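Local coordinates for cellulose-binding protein (Saccharophagus degradans, PDB 2YHG) that probably hydrolyses glycosidic bonds as part of a larger cellulose-binding protein, of which this C-terminal portion carries a nucleoside hydrolase-like domain, at residues Y117-V122 with D189-W194; T156-V161 with T193-N198; T66-K71 with S282-E287; G277-S282 with V290-Y295. All coordinates share one frame; numbering follows the deposited sequence.

Contact 1 (Y117-V122 with D189-W194); sequences YGMGDV and DNAGTW. With EDO (1,2-ethanediol), chain J.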
loop_
_atom_site.group_PDB
_atom_site.type_symbol
_atom_site.label_atom_id
_atom_site.label_comp_id
_atom_site.label_asym_id
_atom_site.label_seq_id
_atom_site.Cartn_x
_atom_site.Cartn_y
_atom_site.Cartn_z
ATOM N N TYR A 117 -16.377 -19.277 2.796
ATOM C CA TYR A 117 -16.142 -18.251 3.797
ATOM C C TYR A 117 -15.245 -18.679 4.961
ATOM O O TYR A 117 -15.453 -19.713 5.591
ATOM C CB TYR A 117 -17.491 -17.789 4.364
ATOM C CG TYR A 117 -17.325 -16.870 5.548
ATOM C CD1 TYR A 117 -16.845 -15.577 5.381
ATOM C CD2 TYR A 117 -17.568 -17.299 6.835
ATOM C CE1 TYR A 117 -16.587 -14.748 6.478
ATOM C CE2 TYR A 117 -17.333 -16.489 7.941
ATOM C CZ TYR A 117 -16.795 -15.229 7.750
ATOM O OH TYR A 117 -16.459 -14.408 8.815
ATOM N N GLY A 118 -14.288 -17.819 5.280
ATOM C CA GLY A 118 -13.580 -17.862 6.527
ATOM C C GLY A 118 -12.827 -19.160 6.751
ATOM O O GLY A 118 -12.423 -19.844 5.811
ATOM N N MET A 119 -12.592 -19.475 8.023
ATOM C CA MET A 119 -11.919 -20.715 8.377
ATOM C C MET A 119 -12.748 -21.933 7.976
ATOM O O MET A 119 -12.206 -23.032 7.913
ATOM C CB MET A 119 -11.594 -20.756 9.868
ATOM C CG MET A 119 -10.514 -19.765 10.284
ATOM S SD MET A 119 -8.912 -19.991 9.423
ATOM C CE MET A 119 -8.347 -21.526 10.115
ATOM N N GLY A 120 -14.027 -21.770 7.678
ATOM C CA GLY A 120 -14.826 -22.872 7.163
ATOM C C GLY A 120 -14.426 -23.320 5.777
ATOM O O GLY A 120 -14.865 -24.385 5.349
ATOM N N ASP A 121 -13.570 -22.577 5.084
ATOM C CA ASP A 121 -12.989 -23.019 3.844
ATOM C C ASP A 121 -11.485 -23.113 3.902
ATOM O O ASP A 121 -10.805 -22.916 2.878
ATOM C CB ASP A 121 -13.488 -22.195 2.663
ATOM C CG ASP A 121 -13.321 -22.907 1.363
ATOM O OD1 ASP A 121 -13.433 -24.151 1.332
ATOM O OD2 ASP A 121 -13.129 -22.211 0.347
ATOM N N VAL A 122 -10.965 -23.445 5.075
ATOM C CA VAL A 122 -9.542 -23.673 5.281
ATOM C C VAL A 122 -9.367 -25.101 5.796
ATOM O O VAL A 122 -10.123 -25.543 6.693
ATOM C CB VAL A 122 -8.931 -22.641 6.246
ATOM C CG1 VAL A 122 -7.535 -23.002 6.627
ATOM C CG2 VAL A 122 -9.006 -21.270 5.616
ATOM N N ASP A 189 -13.261 -11.643 7.659
ATOM C CA ASP A 189 -13.519 -13.016 8.000
ATOM C C ASP A 189 -12.753 -13.368 9.246
ATOM O O ASP A 189 -11.887 -12.638 9.727
ATOM C CB ASP A 189 -13.307 -14.012 6.843
ATOM C CG ASP A 189 -11.864 -14.282 6.445
ATOM O OD1 ASP A 189 -10.926 -13.805 7.118
ATOM O OD2 ASP A 189 -11.696 -15.000 5.421
ATOM N N ASN A 190 -13.079 -14.541 9.797
ATOM C CA ASN A 190 -12.456 -15.045 11.013
ATOM C C ASN A 190 -11.070 -15.635 10.754
ATOM O O ASN A 190 -10.334 -15.905 11.696
ATOM C CB ASN A 190 -13.398 -16.055 11.684
ATOM C CG ASN A 190 -13.819 -17.152 10.753
ATOM O OD1 ASN A 190 -12.953 -17.822 10.183
ATOM N ND2 ASN A 190 -15.129 -17.412 10.667
ATOM N N ALA A 191 -10.675 -15.792 9.486
ATOM C CA ALA A 191 -9.387 -16.371 9.136
ATOM C C ALA A 191 -8.249 -15.398 9.369
ATOM O O ALA A 191 -7.154 -15.804 9.741
ATOM C CB ALA A 191 -9.395 -16.875 7.704
ATOM N N GLY A 192 -8.480 -14.108 9.157
ATOM C CA GLY A 192 -7.467 -13.128 9.530
ATOM C C GLY A 192 -7.201 -13.169 11.010
ATOM O O GLY A 192 -6.058 -13.102 11.459
ATOM N N THR A 193 -8.251 -13.266 11.804
ATOM C CA THR A 193 -8.103 -13.343 13.261
ATOM C C THR A 193 -7.351 -14.615 13.657
ATOM O O THR A 193 -6.467 -14.567 14.523
ATOM C CB THR A 193 -9.463 -13.247 13.950
ATOM O OG1 THR A 193 -10.232 -12.241 13.265
ATOM C CG2 THR A 193 -9.270 -12.906 15.389
ATOM N N TRP A 194 -7.678 -15.732 13.013
ATOM C CA TRP A 194 -6.963 -16.979 13.245
ATOM C C TRP A 194 -5.461 -16.800 12.984
ATOM O O TRP A 194 -4.616 -17.257 13.764
ATOM C CB TRP A 194 -7.536 -18.077 12.367
ATOM C CG TRP A 194 -6.855 -19.396 12.512
ATOM C CD1 TRP A 194 -7.139 -20.389 13.420
ATOM C CD2 TRP A 194 -5.824 -19.902 11.680
ATOM N NE1 TRP A 194 -6.309 -21.462 13.234
ATOM C CE2 TRP A 194 -5.492 -21.197 12.166
ATOM C CE3 TRP A 194 -5.208 -19.446 10.518
ATOM C CZ2 TRP A 194 -4.524 -21.992 11.560
ATOM C CZ3 TRP A 194 -4.276 -20.263 9.889
ATOM C CH2 TRP A 194 -3.931 -21.517 10.422
HETATM C C1 EDO J . -11.371 -23.885 -2.017
HETATM O O1 EDO J . -12.592 -23.167 -2.032
HETATM C C2 EDO J . -10.661 -23.722 -3.331
HETATM O O2 EDO J . -11.507 -24.193 -4.379
HETATM O O HOH W 1 -13.882 -15.394 3.770
HETATM O O HOH W 2 -15.863 -19.851 9.130
#
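M119 lays its terminal methyl, rather than its sulfur, squarely over the W194 indole: CE is 3.4 Å from the centroid of the five-membered ring and 9° off the ring normal, a CH-pi contact. SD approaches obliquely, making this also a Met-aromatic contact that joins the loop after strand 110-112 to the N-terminal half of helix 190-198 in the nucleoside hydrolase-like domain. Bends at chi2 and chi3 curl the thioether so that SD first rests on A191 (SD to CB 3.6 Å) before CE reaches the ring. At the foot of the same residue, M119 N donates to N190 OD1, in one of that side chain's two conformers, over 2.7 Å, nearly straight at 164°, in the carbonyl plane and on a lone pair. In this conformer N190 ND2 bonds to E287 and, through a water, reaches G120 N. D189 is the helix N-cap: its OD1 accepts from G192 N at 3.2 Å, weakly from A191 N, and from C154 N, while a water links OD2 to G118 N. Both oxygens of this buried carboxylate therefore have partners. The Y117 ring slides past D189, its hydroxyl bonded to E287, and Y117 CE1 comes within 3.4 Å of D189 CB.

Contact 2 (T156-V161 with T193-N198); sequences TIAQAV and TWLAKN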
loop_
_atom_site.group_PDB
_atom_site.type_symbol
_atom_site.label_atom_id
_atom_site.label_comp_id
_atom_site.label_asym_id
_atom_site.label_seq_id
_atom_site.Cartn_x
_atom_site.Cartn_y
_atom_site.Cartn_z
ATOM N N THR A 156 -7.677 -16.938 2.065
ATOM C CA THR A 156 -6.739 -17.505 1.088
ATOM C C THR A 156 -5.326 -17.467 1.632
ATOM O O THR A 156 -4.515 -18.377 1.403
ATOM C CB THR A 156 -6.845 -16.805 -0.270
ATOM O OG1 THR A 156 -8.210 -16.794 -0.729
ATOM C CG2 THR A 156 -6.012 -17.502 -1.304
ATOM N N ILE A 157 -5.004 -16.425 2.385
ATOM C CA ILE A 157 -3.735 -16.325 3.096
ATOM C C ILE A 157 -3.704 -17.407 4.192
ATOM O O ILE A 157 -2.679 -18.098 4.373
ATOM C CB ILE A 157 -3.523 -14.935 3.693
ATOM C CG1 ILE A 157 -3.702 -13.828 2.654
ATOM C CG2 ILE A 157 -2.124 -14.863 4.318
ATOM C CD1 ILE A 157 -3.763 -12.417 3.223
ATOM N N ALA A 158 -4.802 -17.552 4.931
ATOM C CA ALA A 158 -4.855 -18.569 5.993
ATOM C C ALA A 158 -4.680 -19.981 5.400
ATOM O O ALA A 158 -3.994 -20.789 6.020
ATOM C CB ALA A 158 -6.133 -18.459 6.779
ATOM N N GLN A 159 -5.258 -20.263 4.244
ATOM C CA GLN A 159 -5.088 -21.599 3.661
ATOM C C GLN A 159 -3.601 -21.831 3.320
ATOM O O GLN A 159 -3.071 -22.924 3.542
ATOM C CB GLN A 159 -5.941 -21.777 2.418
ATOM C CG GLN A 159 -5.736 -23.107 1.718
ATOM C CD GLN A 159 -6.205 -24.293 2.540
ATOM O OE1 GLN A 159 -6.970 -24.142 3.479
ATOM N NE2 GLN A 159 -5.732 -25.514 2.199
ATOM N N ALA A 160 -2.935 -20.818 2.780
ATOM C CA ALA A 160 -1.501 -20.920 2.459
ATOM C C ALA A 160 -0.709 -21.249 3.728
ATOM O O ALA A 160 0.111 -22.170 3.753
ATOM C CB ALA A 160 -1.025 -19.620 1.856
ATOM N N VAL A 161 -0.907 -20.454 4.772
ATOM C CA VAL A 161 -0.164 -20.661 6.023
ATOM C C VAL A 161 -0.523 -22.012 6.656
ATOM O O VAL A 161 0.360 -22.729 7.129
ATOM C CB VAL A 161 -0.421 -19.472 6.998
ATOM C CG1 VAL A 161 0.146 -19.785 8.378
ATOM C CG2 VAL A 161 0.124 -18.187 6.445
ATOM N N THR A 193 -8.251 -13.266 11.804
ATOM C CA THR A 193 -8.103 -13.343 13.261
ATOM C C THR A 193 -7.351 -14.615 13.657
ATOM O O THR A 193 -6.467 -14.567 14.523
ATOM C CB THR A 193 -9.463 -13.247 13.950
ATOM O OG1 THR A 193 -10.232 -12.241 13.265
ATOM C CG2 THR A 193 -9.270 -12.906 15.389
ATOM N N TRP A 194 -7.678 -15.732 13.013
ATOM C CA TRP A 194 -6.963 -16.979 13.245
ATOM C C TRP A 194 -5.461 -16.800 12.984
ATOM O O TRP A 194 -4.616 -17.257 13.764
ATOM C CB TRP A 194 -7.536 -18.077 12.367
ATOM C CG TRP A 194 -6.855 -19.396 12.512
ATOM C CD1 TRP A 194 -7.139 -20.389 13.420
ATOM C CD2 TRP A 194 -5.824 -19.902 11.680
ATOM N NE1 TRP A 194 -6.309 -21.462 13.234
ATOM C CE2 TRP A 194 -5.492 -21.197 12.166
ATOM C CE3 TRP A 194 -5.208 -19.446 10.518
ATOM C CZ2 TRP A 194 -4.524 -21.992 11.560
ATOM C CZ3 TRP A 194 -4.276 -20.263 9.889
ATOM C CH2 TRP A 194 -3.931 -21.517 10.422
ATOM N N LEU A 195 -5.122 -16.080 11.902
ATOM C CA LEU A 195 -3.721 -15.809 11.618
ATOM C C LEU A 195 -3.050 -15.000 12.704
ATOM O O LEU A 195 -1.943 -15.334 13.165
ATOM C CB LEU A 195 -3.564 -15.068 10.281
ATOM C CG LEU A 195 -3.733 -15.909 9.009
ATOM C CD1 LEU A 195 -3.910 -15.018 7.797
ATOM C CD2 LEU A 195 -2.544 -16.840 8.828
ATOM N N ALA A 196 -3.668 -13.899 13.117
ATOM C CA ALA A 196 -3.052 -13.013 14.113
ATOM C C ALA A 196 -2.871 -13.732 15.444
ATOM O O ALA A 196 -1.869 -13.523 16.120
ATOM C CB ALA A 196 -3.895 -11.762 14.276
ATOM N N LYS A 197 -3.832 -14.567 15.810
ATOM C CA LYS A 197 -3.760 -15.304 17.066
ATOM C C LYS A 197 -2.682 -16.380 17.004
ATOM O O LYS A 197 -1.936 -16.584 17.981
ATOM C CB LYS A 197 -5.133 -15.929 17.356
ATOM C CG LYS A 197 -5.197 -16.849 18.566
ATOM C CD LYS A 197 -4.797 -16.158 19.843
ATOM C CE LYS A 197 -5.238 -16.967 21.061
ATOM N NZ LYS A 197 -4.858 -16.289 22.304
ATOM N N ASN A 198 -2.669 -17.156 15.926
ATOM C CA ASN A 198 -1.817 -18.329 15.883
ATOM C C ASN A 198 -0.391 -18.027 15.483
ATOM O O ASN A 198 0.506 -18.845 15.739
ATOM C CB ASN A 198 -2.421 -19.384 14.959
ATOM C CG ASN A 198 -3.568 -20.119 15.629
ATOM O OD1 ASN A 198 -3.309 -21.087 16.319
ATOM N ND2 ASN A 198 -4.778 -19.651 15.491
#
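L195 spreads its forked end over helix 155-167, one methyl on I157 and the other on V161: CD1 lies 3.9 Å from I157 CG2, and CD2 lies 3.8 Å from V161 CG2. With CG anti to its carbonyl carbon (chi1 -76°), the branch point comes to rest above the methyl of A158 (L195 CG to A158 CB 4.2 Å). With only that methyl beneath the leucine, the axes of 156-161 and 193-198 pass at 9.9 Å, at an angle of 42°. Both helices lie in connections between adjacent parallel strands, 155-167 together with helix 170-178 between 146-150 and 180-185, and 190-198 between 180-185 and 203-207; I157 continues the packing inward onto strand 146-150. Beside L195, the six-membered ring of W194 reaches A158 with CE3, 4.0 Å from A158 CB. On the face away from M119, N198 ND2 sits 3.1 Å above the indole plane, offset toward the rim. That amide also donates to W194 O, which N198 N meets from the opposite face of the carbonyl plane. Between the two helices the contacts described are all van der Waals, implying that shape and burial of hydrocarbon, rather than polar pairing, set how they fit.

Contact 3 (T66-K71 with S282-E287); sequences TGCWKK and SCMSGE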
loop_
_atom_site.group_PDB
_atom_site.type_symbol
_atom_site.label_atom_id
_atom_site.label_comp_id
_atom_site.label_asym_id
_atom_site.label_seq_id
_atom_site.Cartn_x
_atom_site.Cartn_y
_atom_site.Cartn_z
ATOM N N THR A 66 -13.560 -14.547 -1.101
ATOM C CA THR A 66 -14.760 -14.299 -0.328
ATOM C C THR A 66 -14.472 -13.350 0.826
ATOM O O THR A 66 -13.348 -12.965 1.125
ATOM C CB THR A 66 -15.264 -15.639 0.229
ATOM O OG1 THR A 66 -14.209 -16.147 1.038
ATOM C CG2 THR A 66 -15.669 -16.617 -0.888
ATOM N N GLY A 67 -15.557 -13.012 1.513
ATOM C CA GLY A 67 -15.510 -12.383 2.833
ATOM C C GLY A 67 -16.918 -12.380 3.396
ATOM O O GLY A 67 -17.822 -12.957 2.792
ATOM N N CYS A 68 -17.125 -11.796 4.566
ATOM C CA CYS A 68 -18.426 -11.891 5.179
ATOM C C CYS A 68 -19.526 -11.135 4.457
ATOM O O CYS A 68 -20.697 -11.401 4.717
ATOM C CB CYS A 68 -18.407 -11.661 6.676
ATOM S SG CYS A 68 -17.865 -10.209 7.416
ATOM N N TRP A 69 -19.170 -10.262 3.511
ATOM C CA TRP A 69 -20.138 -9.603 2.650
ATOM C C TRP A 69 -20.361 -10.329 1.325
ATOM O O TRP A 69 -21.237 -9.923 0.558
ATOM C CB TRP A 69 -19.717 -8.167 2.373
ATOM C CG TRP A 69 -19.605 -7.327 3.611
ATOM C CD1 TRP A 69 -18.474 -6.777 4.095
ATOM C CD2 TRP A 69 -20.661 -6.951 4.506
ATOM N NE1 TRP A 69 -18.744 -6.088 5.249
ATOM C CE2 TRP A 69 -20.083 -6.185 5.522
ATOM C CE3 TRP A 69 -22.037 -7.207 4.559
ATOM C CZ2 TRP A 69 -20.824 -5.665 6.600
ATOM C CZ3 TRP A 69 -22.775 -6.703 5.648
ATOM C CH2 TRP A 69 -22.164 -5.931 6.619
ATOM N N LYS A 70 -19.631 -11.409 1.072
ATOM C CA LYS A 70 -19.734 -12.179 -0.166
ATOM C C LYS A 70 -19.157 -13.554 0.123
ATOM O O LYS A 70 -17.964 -13.796 -0.115
ATOM C CB LYS A 70 -18.973 -11.471 -1.293
ATOM C CG LYS A 70 -18.871 -12.281 -2.614
ATOM C CD LYS A 70 -19.358 -11.499 -3.820
ATOM C CE LYS A 70 -19.801 -12.441 -4.945
ATOM N NZ LYS A 70 -18.742 -13.407 -5.317
ATOM N N LYS A 71 -19.977 -14.458 0.663
ATOM C CA LYS A 71 -19.465 -15.692 1.233
ATOM C C LYS A 71 -19.183 -16.794 0.246
ATOM O O LYS A 71 -18.593 -17.806 0.629
ATOM C CB LYS A 71 -20.366 -16.175 2.370
ATOM C CG LYS A 71 -20.307 -15.277 3.598
ATOM C CD LYS A 71 -21.024 -15.871 4.782
ATOM C CE LYS A 71 -20.717 -15.113 6.036
ATOM N NZ LYS A 71 -21.347 -15.736 7.238
ATOM N N SER A 282 -19.462 -5.950 10.940
ATOM C CA SER A 282 -20.673 -6.490 11.556
ATOM C C SER A 282 -21.082 -7.839 10.988
ATOM O O SER A 282 -21.674 -8.635 11.717
ATOM C CB SER A 282 -21.820 -5.514 11.400
ATOM O OG SER A 282 -22.156 -5.351 10.042
ATOM N N CYS A 283 -20.676 -8.154 9.755
ATOM C CA CYS A 283 -20.989 -9.421 9.146
ATOM C C CYS A 283 -20.202 -10.590 9.708
ATOM O O CYS A 283 -20.505 -11.728 9.345
ATOM C CB CYS A 283 -20.858 -9.359 7.618
ATOM S SG CYS A 283 -19.246 -8.800 6.887
ATOM N N MET A 284 -19.291 -10.325 10.653
ATOM C CA MET A 284 -18.612 -11.377 11.373
ATOM C C MET A 284 -18.709 -11.175 12.893
ATOM O O MET A 284 -17.877 -11.683 13.651
ATOM C CB MET A 284 -17.151 -11.546 10.936
ATOM C CG MET A 284 -16.270 -10.335 11.123
ATOM S SD MET A 284 -14.534 -10.647 10.787
ATOM C CE MET A 284 -14.180 -11.856 12.088
ATOM N N SER A 285 -19.796 -10.560 13.331
ATOM C CA SER A 285 -19.980 -10.327 14.740
ATOM C C SER A 285 -19.891 -11.618 15.552
ATOM O O SER A 285 -20.387 -12.655 15.167
ATOM C CB SER A 285 -21.307 -9.635 14.967
ATOM O OG SER A 285 -22.345 -10.415 14.470
ATOM N N GLY A 286 -19.214 -11.516 16.683
ATOM C CA GLY A 286 -19.087 -12.647 17.598
ATOM C C GLY A 286 -17.947 -13.592 17.256
ATOM O O GLY A 286 -17.599 -14.428 18.087
ATOM N N GLU A 287 -17.418 -13.545 16.027
ATOM C CA GLU A 287 -16.445 -14.534 15.573
ATOM C C GLU A 287 -15.044 -14.237 16.075
ATOM O O GLU A 287 -14.279 -15.172 16.297
ATOM C CB GLU A 287 -16.457 -14.634 14.071
ATOM C CG GLU A 287 -17.782 -15.133 13.512
ATOM C CD GLU A 287 -17.837 -15.188 12.022
ATOM O OE1 GLU A 287 -16.787 -15.142 11.348
ATOM O OE2 GLU A 287 -18.959 -15.294 11.483
HETATM O O HOH W 3 -19.982 -14.384 9.162
#
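C68 and C283 are joined by a disulfide, SG to SG 2.0 Å, whose C283 half forms a bump pressed onto the flat face of W69. The C283 sulfur stands over the five-membered ring, SG 3.1 Å from its centroid and 15° off the normal, a tight sulfur-aromatic contact. Its neighbour carbon fills the other half of the indole: C283 CB is 3.6 Å from the centroid of the six-membered ring and only 3° off the normal. One cysteine side chain thus spans both rings, while S282 OG closes in at the edge near the ring plane, 3.5 Å from W69 CH2. The side chain of W69 lies about 7 Å from a bound calcium. On the far side of the bridge, the C68 sulfur abuts M284 (SG to CB 3.8 Å). Both cysteines place SG between backbone N and carbonyl carbon (chi1 60° for C68), and the bridge torsion is positive, so the disulfide is right-handed. Beyond it a water binds C283 O, E287 OE2 and K71 NZ, bridging lysine and glutamate, whose charged atoms are 4.9 Å apart from NZ to OE2. The type I turn G67-K70 follows strand 58-64 of the parallel sheet. Backbone bonds tie T66 to G153 and C68 to Q188, so the bridge fastens the 282-287 loop beside the loops that follow strands 146-150 and 180-185.

Contact 4 (G277-S282 with V290-Y295); sequences GVRGMS and VYDTYY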
loop_
_atom_site.group_PDB
_atom_site.type_symbol
_atom_site.label_atom_id
_atom_site.label_comp_id
_atom_site.label_asym_id
_atom_site.label_seq_id
_atom_site.Cartn_x
_atom_site.Cartn_y
_atom_site.Cartn_z
ATOM N N GLY A 277 -7.823 -7.380 20.569
ATOM C CA GLY A 277 -9.203 -7.639 20.286
ATOM C C GLY A 277 -9.828 -6.744 19.246
ATOM O O GLY A 277 -11.026 -6.486 19.278
ATOM N N VAL A 278 -9.053 -6.317 18.253
ATOM C CA VAL A 278 -9.566 -5.420 17.197
ATOM C C VAL A 278 -10.662 -6.183 16.440
ATOM O O VAL A 278 -10.394 -7.220 15.817
ATOM C CB VAL A 278 -8.470 -4.961 16.239
ATOM C CG1 VAL A 278 -9.057 -4.073 15.166
ATOM C CG2 VAL A 278 -7.390 -4.200 16.974
ATOM N N ARG A 279 -11.888 -5.703 16.492
ATOM C CA ARG A 279 -13.017 -6.426 15.928
ATOM C C ARG A 279 -13.240 -6.116 14.457
ATOM O O ARG A 279 -13.074 -4.975 14.019
ATOM C CB ARG A 279 -14.287 -6.138 16.721
ATOM C CG ARG A 279 -14.229 -6.536 18.194
ATOM C CD ARG A 279 -13.875 -7.987 18.397
ATOM N NE ARG A 279 -14.033 -8.389 19.787
ATOM C CZ ARG A 279 -13.281 -9.284 20.434
ATOM N NH1 ARG A 279 -12.173 -9.769 19.913
ATOM N NH2 ARG A 279 -13.679 -9.728 21.629
ATOM N N GLY A 280 -13.663 -7.128 13.736
ATOM C CA GLY A 280 -14.031 -7.015 12.334
ATOM C C GLY A 280 -15.400 -6.391 12.149
ATOM O O GLY A 280 -16.050 -5.931 13.088
ATOM N N MET A 281 -15.843 -6.397 10.910
ATOM C CA MET A 281 -17.101 -5.795 10.528
ATOM C C MET A 281 -18.289 -6.580 11.040
ATOM O O MET A 281 -18.195 -7.718 11.478
ATOM C CB MET A 281 -17.161 -5.669 9.009
ATOM C CG MET A 281 -16.037 -4.819 8.427
ATOM S SD MET A 281 -16.192 -4.407 6.678
ATOM C CE MET A 281 -17.323 -3.026 6.786
ATOM N N SER A 282 -19.462 -5.950 10.940
ATOM C CA SER A 282 -20.673 -6.490 11.556
ATOM C C SER A 282 -21.082 -7.839 10.988
ATOM O O SER A 282 -21.674 -8.635 11.717
ATOM C CB SER A 282 -21.820 -5.514 11.400
ATOM O OG SER A 282 -22.156 -5.351 10.042
ATOM N N VAL A 290 -13.626 -15.529 20.012
ATOM C CA VAL A 290 -13.140 -16.854 20.368
ATOM C C VAL A 290 -11.613 -16.932 20.331
ATOM O O VAL A 290 -11.044 -17.826 20.960
ATOM C CB VAL A 290 -13.767 -17.963 19.520
ATOM C CG1 VAL A 290 -15.285 -17.913 19.614
ATOM C CG2 VAL A 290 -13.246 -17.935 18.073
ATOM N N TYR A 291 -10.967 -15.995 19.634
ATOM C CA TYR A 291 -9.530 -15.938 19.531
ATOM C C TYR A 291 -8.879 -15.084 20.601
ATOM O O TYR A 291 -7.663 -14.955 20.633
ATOM C CB TYR A 291 -9.140 -15.412 18.151
ATOM C CG TYR A 291 -9.563 -16.331 17.040
ATOM C CD1 TYR A 291 -8.897 -17.505 16.815
ATOM C CD2 TYR A 291 -10.666 -16.046 16.256
ATOM C CE1 TYR A 291 -9.305 -18.378 15.813
ATOM C CE2 TYR A 291 -11.087 -16.908 15.248
ATOM C CZ TYR A 291 -10.390 -18.081 15.047
ATOM O OH TYR A 291 -10.779 -18.987 14.082
ATOM N N ASP A 292 -9.667 -14.483 21.487
ATOM C CA ASP A 292 -9.033 -13.575 22.470
ATOM C C ASP A 292 -8.044 -14.383 23.341
ATOM O O ASP A 292 -8.307 -15.539 23.661
ATOM C CB ASP A 292 -10.086 -12.961 23.389
ATOM C CG ASP A 292 -10.966 -11.904 22.708
ATOM O OD1 ASP A 292 -10.626 -11.442 21.556
ATOM O OD2 ASP A 292 -11.979 -11.502 23.307
ATOM N N THR A 293 -6.926 -13.769 23.782
ATOM C CA THR A 293 -6.490 -12.437 23.365
ATOM C C THR A 293 -5.615 -12.548 22.118
ATOM O O THR A 293 -4.766 -13.415 22.026
ATOM C CB THR A 293 -5.620 -11.784 24.481
ATOM O OG1 THR A 293 -6.299 -11.970 25.736
ATOM C CG2 THR A 293 -5.362 -10.324 24.193
ATOM N N TYR A 294 -5.855 -11.635 21.166
ATOM C CA TYR A 294 -5.028 -11.511 19.984
ATOM C C TYR A 294 -4.706 -10.056 19.753
ATOM O O TYR A 294 -5.463 -9.177 20.155
ATOM C CB TYR A 294 -5.688 -12.133 18.734
ATOM C CG TYR A 294 -6.953 -11.451 18.314
ATOM C CD1 TYR A 294 -8.180 -11.835 18.832
ATOM C CD2 TYR A 294 -6.925 -10.373 17.442
ATOM C CE1 TYR A 294 -9.334 -11.181 18.489
ATOM C CE2 TYR A 294 -8.095 -9.667 17.123
ATOM C CZ TYR A 294 -9.281 -10.068 17.684
ATOM O OH TYR A 294 -10.457 -9.377 17.454
ATOM N N TYR A 295 -3.605 -9.816 19.050
ATOM C CA TYR A 295 -3.141 -8.467 18.778
ATOM C C TYR A 295 -3.020 -8.246 17.280
ATOM O O TYR A 295 -2.650 -9.169 16.539
ATOM C CB TYR A 295 -1.780 -8.221 19.442
ATOM C CG TYR A 295 -1.891 -8.088 20.935
ATOM C CD1 TYR A 295 -1.901 -9.190 21.758
ATOM C CD2 TYR A 295 -2.052 -6.835 21.516
ATOM C CE1 TYR A 295 -2.079 -9.063 23.136
ATOM C CE2 TYR A 295 -2.218 -6.689 22.873
ATOM C CZ TYR A 295 -2.250 -7.806 23.680
ATOM O OH TYR A 295 -2.418 -7.644 25.043
HETATM O O HOH W 4 -6.360 -7.211 17.900
#
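R279 sets CG beside its backbone N (chi1 -60°) and bends at chi2 (-56°), while Y294 sets its ring between its own backbone N and carbonyl carbon (chi1 64°); these torsions bring the guanidinium and the phenol together beside the carboxylate of D292. R279 grips D292 end-on with two nitrogens, NH1 to OD1 at 2.8 Å and NH2 to OD2 at 3.0 Å. Each oxygen uses its syn lone pair, and the two flat groups are nearly coplanar, the geometry of a bidentate salt bridge. NH1 makes a second in-plane bond, to Y294 OH at 3.0 Å, so this nitrogen serves both partners and the guanidinium is fixed in rotation. The phenol in turn donates to V278 O, OH to O 2.7 Å, from well above the carbonyl plane; R206 is a further donor to that carbonyl. Thus the buried hydroxyl both gives and receives. G277 lies over one face of the tyrosine, its CA 4.0 Å from the ring centroid, and its N donates to Y294 O at 3.0 Å. A water bridges V278 N and the same carbonyl, giving Y294 O two donors. The 290-295 segment reaches this position through a cis peptide before T293. Both segments lie in the long connection from strand 273-276 to strand 295-298, the second running into the start of 295-298. Y291 and Y294 rest on T193 and K197 of helix 190-198, while T293 touches A276 of strand 273-276.

All four contacts lie on the same side of the chain's centre, around helix 190-198 of the nucleoside hydrolase-like domain. Contacts 1 and 2 share T193 and W194 on that helix, with centres about 7 Å apart. Along the chain both are nested inside the long loop closed by contact 3, whose centre is about 10 Å from that of contact 1; E287 joins these two, bonding to Y117 and N190. Contact 4 crosses contact 3, sharing S282, and comes in series after contacts 1 and 2; K197 bonds to T293 O. The connection 277-294 is therefore held to the parallel-sheet domain at several points, covalently at one, near its calcium site.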